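PDB 5GIV: carboxypeptidase 1 from Deinococcus radiodurans str. R1, which probably acts as a zinc-dependent M32 carboxypeptidase, removing amino acids one after another from the C-terminus of peptides with broad specificity except for proline. Local coordinates for residues A[423-435]-A[476-489]. Sequence-based numbering, arbitrary orientation.
Sequences TIGNVLSAQFYAA and IERATGQALTAGPY
Gln431 reaches from helix 420-439 into the 481-486 linker, and its amide is gripped at both ends. Gln431 NE2 donates to Thr480 OG1 at 3.1 Å, with the acceptor close to the amide plane, and to Ala483 O at 2.9 Å, arriving above that carbonyl's plane. Gln431 OE1 accepts from Thr485 N (3.0 Å, N-H...O 162°). With CG anti to the backbone N (chi1 -177°) and the chain extended, the amide is carried out to the linker backbone; three bonds fix its rotation. Thr480 OG1 in turn donates to Ile476 O, so the last helical turn positions NE2's acceptor. Replacing Gln431 with an alanine is likely to leave Thr485 N without its acceptor, Thr480 OG1 and Ala483 O without their donor, and a gap between helix and linker. A water adds a bridge, donating to Val427 O and Thr485 O and accepting from Tyr489 N.

Among the apolar side chains, Leu484 CD1 lies 3.5 Å from Val427 CG1. It also presses against Leu428 CD2, while Ile476 CD1 meets Leu428 CD1. The Phe432 ring receives Ala479 CB at its edge (Phe432 CE1 to Ala479 CB 4.0 Å).

Round the Tyr489 ring, Val427 CA sits over one face, 4.2 Å from the centroid and 24° off the normal, a CH-pi contact, with Ala430 CB at the edge. Asn358 hydrogen-bonds Asn426 ND2 through OD1 and Tyr489 OH through ND2.

Gly481, with positive phi, ends helix 472-480; Thr485 OG1 accepts from Gly487 N in a capping bond before helix 487-501. Both helices and their linker pack on helix 420-439 within the largely helical M32 fold, where Asn426's side chain comes about 5 Å from that of zinc ligand Glu296.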
loop_
_atom_site.group_PDB
_atom_site.type_symbol
_atom_site.label_atom_id
_atom_site.label_comp_id
_atom_site.label_asym_id
_atom_site.label_seq_id
_atom_site.Cartn_x
_atom_site.Cartn_y
_atom_site.Cartn_z
ATOM N N THR A 423 -14.462 -18.991 19.359
ATOM C CA THR A 423 -15.504 -19.975 19.631
ATOM C C THR A 423 -16.875 -19.323 19.667
ATOM O O THR A 423 -17.860 -19.902 19.194
ATOM C CB THR A 423 -15.214 -20.702 20.941
ATOM O OG1 THR A 423 -14.109 -21.591 20.749
ATOM C CG2 THR A 423 -16.431 -21.494 21.411
ATOM N N ILE A 424 -16.947 -18.114 20.208
ATOM C CA ILE A 424 -18.186 -17.356 20.151
ATOM C C ILE A 424 -18.627 -17.180 18.706
ATOM O O ILE A 424 -19.809 -17.319 18.384
ATOM C CB ILE A 424 -18.004 -16.014 20.890
ATOM C CG1 ILE A 424 -17.643 -16.283 22.352
ATOM C CG2 ILE A 424 -19.252 -15.152 20.777
ATOM C CD1 ILE A 424 -17.290 -15.039 23.127
ATOM N N GLY A 425 -17.684 -16.882 17.811
ATOM C CA GLY A 425 -18.028 -16.765 16.403
ATOM C C GLY A 425 -18.560 -18.064 15.830
ATOM O O GLY A 425 -19.511 -18.066 15.046
ATOM N N ASN A 426 -17.958 -19.188 16.214
ATOM C CA ASN A 426 -18.453 -20.476 15.742
ATOM C C ASN A 426 -19.905 -20.682 16.166
ATOM O O ASN A 426 -20.748 -21.123 15.369
ATOM C CB ASN A 426 -17.580 -21.611 16.277
ATOM C CG ASN A 426 -16.302 -21.794 15.489
ATOM O OD1 ASN A 426 -16.240 -21.499 14.291
ATOM N ND2 ASN A 426 -15.280 -22.328 16.153
ATOM N N VAL A 427 -20.208 -20.391 17.434
ATOM C CA VAL A 427 -21.569 -20.567 17.929
ATOM C C VAL A 427 -22.528 -19.666 17.159
ATOM O O VAL A 427 -23.533 -20.124 16.598
ATOM C CB VAL A 427 -21.622 -20.285 19.441
ATOM C CG1 VAL A 427 -23.041 -20.375 19.952
ATOM C CG2 VAL A 427 -20.713 -21.244 20.198
ATOM N N LEU A 428 -22.205 -18.372 17.088
ATOM C CA LEU A 428 -23.120 -17.410 16.487
ATOM C C LEU A 428 -23.313 -17.644 14.995
ATOM O O LEU A 428 -24.365 -17.289 14.450
ATOM C CB LEU A 428 -22.618 -15.991 16.746
ATOM C CG LEU A 428 -22.790 -15.469 18.171
ATOM C CD1 LEU A 428 -22.236 -14.063 18.296
ATOM C CD2 LEU A 428 -24.264 -15.494 18.571
ATOM N N SER A 429 -22.338 -18.259 14.320
ATOM C CA SER A 429 -22.464 -18.474 12.880
ATOM C C SER A 429 -23.717 -19.279 12.547
ATOM O O SER A 429 -24.477 -18.916 11.643
ATOM C CB SER A 429 -21.211 -19.166 12.329
ATOM O OG SER A 429 -21.087 -20.497 12.796
ATOM N N ALA A 430 -23.947 -20.382 13.272
ATOM C CA ALA A 430 -25.141 -21.196 13.036
ATOM C C ALA A 430 -26.412 -20.507 13.524
ATOM O O ALA A 430 -27.481 -20.690 12.929
ATOM C CB ALA A 430 -24.996 -22.561 13.706
ATOM N N GLN A 431 -26.324 -19.744 14.615
ATOM C CA GLN A 431 -27.492 -19.029 15.121
ATOM C C GLN A 431 -27.949 -17.976 14.121
ATOM O O GLN A 431 -29.141 -17.872 13.815
ATOM C CB GLN A 431 -27.170 -18.406 16.483
ATOM C CG GLN A 431 -28.321 -17.675 17.175
ATOM C CD GLN A 431 -28.021 -17.371 18.652
ATOM O OE1 GLN A 431 -27.109 -17.952 19.238
ATOM N NE2 GLN A 431 -28.789 -16.452 19.248
ATOM N N PHE A 432 -27.010 -17.185 13.590
ATOM C CA PHE A 432 -27.373 -16.224 12.555
ATOM C C PHE A 432 -27.879 -16.930 11.308
ATOM O O PHE A 432 -28.866 -16.507 10.699
ATOM C CB PHE A 432 -26.182 -15.335 12.196
ATOM C CG PHE A 432 -25.940 -14.233 13.170
ATOM C CD1 PHE A 432 -26.940 -13.309 13.445
ATOM C CD2 PHE A 432 -24.720 -14.109 13.808
ATOM C CE1 PHE A 432 -26.728 -12.290 14.343
ATOM C CE2 PHE A 432 -24.499 -13.084 14.711
ATOM C CZ PHE A 432 -25.501 -12.176 14.982
ATOM N N TYR A 433 -27.227 -18.020 10.925
ATOM C CA TYR A 433 -27.592 -18.678 9.682
ATOM C C TYR A 433 -29.010 -19.228 9.746
ATOM O O TYR A 433 -29.788 -19.051 8.802
ATOM C CB TYR A 433 -26.596 -19.786 9.383
ATOM C CG TYR A 433 -26.847 -20.489 8.087
ATOM C CD1 TYR A 433 -26.344 -19.982 6.900
ATOM C CD2 TYR A 433 -27.589 -21.671 8.046
ATOM C CE1 TYR A 433 -26.561 -20.634 5.699
ATOM C CE2 TYR A 433 -27.816 -22.327 6.848
ATOM C CZ TYR A 433 -27.297 -21.804 5.680
ATOM O OH TYR A 433 -27.512 -22.449 4.486
ATOM N N ALA A 434 -29.366 -19.882 10.861
ATOM C CA ALA A 434 -30.698 -20.463 11.004
ATOM C C ALA A 434 -31.774 -19.389 10.961
ATOM O O ALA A 434 -32.863 -19.607 10.413
ATOM C CB ALA A 434 -30.794 -21.265 12.301
ATOM N N ALA A 435 -31.504 -18.230 11.564
ATOM C CA ALA A 435 -32.447 -17.125 11.457
ATOM C C ALA A 435 -32.619 -16.704 10.004
ATOM O O ALA A 435 -33.727 -16.358 9.580
ATOM C CB ALA A 435 -31.990 -15.948 12.316
ATOM N N ILE A 476 -27.794 -9.548 18.514
ATOM C CA ILE A 476 -28.091 -10.972 18.420
ATOM C C ILE A 476 -29.553 -11.229 18.770
ATOM O O ILE A 476 -30.226 -12.061 18.143
ATOM C CB ILE A 476 -27.144 -11.763 19.336
ATOM C CG1 ILE A 476 -25.704 -11.636 18.840
ATOM C CG2 ILE A 476 -27.559 -13.225 19.381
ATOM C CD1 ILE A 476 -24.676 -12.126 19.831
ATOM N N GLU A 477 -30.063 -10.512 19.772
ATOM C CA GLU A 477 -31.439 -10.699 20.213
ATOM C C GLU A 477 -32.426 -10.250 19.141
ATOM O O GLU A 477 -33.385 -10.963 18.831
ATOM C CB GLU A 477 -31.661 -9.933 21.520
ATOM C CG GLU A 477 -32.494 -10.651 22.559
ATOM C CD GLU A 477 -33.955 -10.723 22.175
ATOM O OE1 GLU A 477 -34.499 -11.847 22.112
ATOM O OE2 GLU A 477 -34.560 -9.657 21.917
ATOM N N ARG A 478 -32.204 -9.066 18.562
ATOM C CA ARG A 478 -33.121 -8.562 17.545
ATOM C C ARG A 478 -33.049 -9.396 16.276
ATOM O O ARG A 478 -34.072 -9.642 15.629
ATOM C CB ARG A 478 -32.820 -7.100 17.223
ATOM C CG ARG A 478 -32.803 -6.179 18.421
ATOM C CD ARG A 478 -32.240 -4.836 18.038
ATOM N NE ARG A 478 -33.105 -4.153 17.085
ATOM C CZ ARG A 478 -34.148 -3.408 17.447
ATOM N NH1 ARG A 478 -34.438 -3.265 18.738
ATOM N NH2 ARG A 478 -34.904 -2.813 16.526
ATOM N N ALA A 479 -31.852 -9.845 15.906
ATOM C CA ALA A 479 -31.695 -10.497 14.613
ATOM C C ALA A 479 -32.207 -11.931 14.630
ATOM O O ALA A 479 -32.772 -12.393 13.635
ATOM C CB ALA A 479 -30.229 -10.460 14.187
ATOM N N THR A 480 -32.028 -12.648 15.743
ATOM C CA THR A 480 -32.336 -14.073 15.807
ATOM C C THR A 480 -33.438 -14.431 16.799
ATOM O O THR A 480 -33.834 -15.603 16.854
ATOM C CB THR A 480 -31.075 -14.888 16.151
ATOM O OG1 THR A 480 -30.763 -14.741 17.537
ATOM C CG2 THR A 480 -29.889 -14.428 15.327
ATOM N N GLY A 481 -33.936 -13.472 17.575
ATOM C CA GLY A 481 -35.027 -13.702 18.491
ATOM C C GLY A 481 -34.635 -14.219 19.859
ATOM O O GLY A 481 -35.515 -14.368 20.716
ATOM N N GLN A 482 -33.348 -14.463 20.104
ATOM C CA GLN A 482 -32.892 -14.979 21.387
ATOM C C GLN A 482 -31.437 -14.587 21.605
ATOM O O GLN A 482 -30.737 -14.169 20.680
ATOM C CB GLN A 482 -33.049 -16.495 21.461
ATOM C CG GLN A 482 -32.419 -17.214 20.289
ATOM C CD GLN A 482 -32.630 -18.712 20.342
ATOM O OE1 GLN A 482 -32.759 -19.293 21.415
ATOM N NE2 GLN A 482 -32.670 -19.344 19.180
ATOM N N ALA A 483 -30.993 -14.720 22.853
ATOM C CA ALA A 483 -29.615 -14.440 23.210
ATOM C C ALA A 483 -28.703 -15.557 22.698
ATOM O O ALA A 483 -29.155 -16.581 22.167
ATOM C CB ALA A 483 -29.484 -14.280 24.725
ATOM N N LEU A 484 -27.400 -15.370 22.892
ATOM C CA LEU A 484 -26.426 -16.361 22.463
ATOM C C LEU A 484 -26.785 -17.742 22.998
ATOM O O LEU A 484 -27.029 -17.912 24.194
ATOM C CB LEU A 484 -25.031 -15.943 22.936
ATOM C CG LEU A 484 -23.854 -16.897 22.736
ATOM C CD1 LEU A 484 -23.652 -17.191 21.269
ATOM C CD2 LEU A 484 -22.584 -16.277 23.316
ATOM N N THR A 485 -26.858 -18.722 22.098
ATOM C CA THR A 485 -27.114 -20.096 22.499
ATOM C C THR A 485 -26.374 -21.046 21.570
ATOM O O THR A 485 -26.353 -20.844 20.355
ATOM C CB THR A 485 -28.617 -20.425 22.501
ATOM O OG1 THR A 485 -28.800 -21.847 22.603
ATOM C CG2 THR A 485 -29.283 -19.927 21.235
ATOM N N ALA A 486 -25.808 -22.104 22.144
ATOM C CA ALA A 486 -25.131 -23.133 21.369
ATOM C C ALA A 486 -26.098 -24.088 20.693
ATOM O O ALA A 486 -25.656 -24.966 19.945
ATOM C CB ALA A 486 -24.193 -23.943 22.262
ATOM N N GLY A 487 -27.398 -23.928 20.922
ATOM C CA GLY A 487 -28.373 -24.846 20.394
ATOM C C GLY A 487 -28.255 -25.015 18.898
ATOM O O GLY A 487 -27.978 -26.106 18.397
ATOM N N PRO A 488 -28.473 -23.929 18.151
ATOM C CA PRO A 488 -28.412 -24.043 16.683
ATOM C C PRO A 488 -27.079 -24.578 16.198
ATOM O O PRO A 488 -27.029 -25.350 15.230
ATOM C CB PRO A 488 -28.672 -22.602 16.212
ATOM C CG PRO A 488 -29.398 -21.953 17.364
ATOM C CD PRO A 488 -28.824 -22.571 18.598
ATOM N N TYR A 489 -25.995 -24.191 16.874
ATOM C CA TYR A 489 -24.660 -24.662 16.521
ATOM C C TYR A 489 -24.536 -26.169 16.693
ATOM O O TYR A 489 -24.079 -26.869 15.785
ATOM C CB TYR A 489 -23.624 -23.922 17.371
ATOM C CG TYR A 489 -22.175 -24.286 17.125
ATOM C CD1 TYR A 489 -21.609 -24.172 15.857
ATOM C CD2 TYR A 489 -21.345 -24.661 18.182
ATOM C CE1 TYR A 489 -20.274 -24.479 15.640
ATOM C CE2 TYR A 489 -20.010 -24.964 17.977
ATOM C CZ TYR A 489 -19.478 -24.866 16.704
ATOM O OH TYR A 489 -18.153 -25.154 16.496
HETATM O O HOH W 1 -25.832 -21.567 17.919
#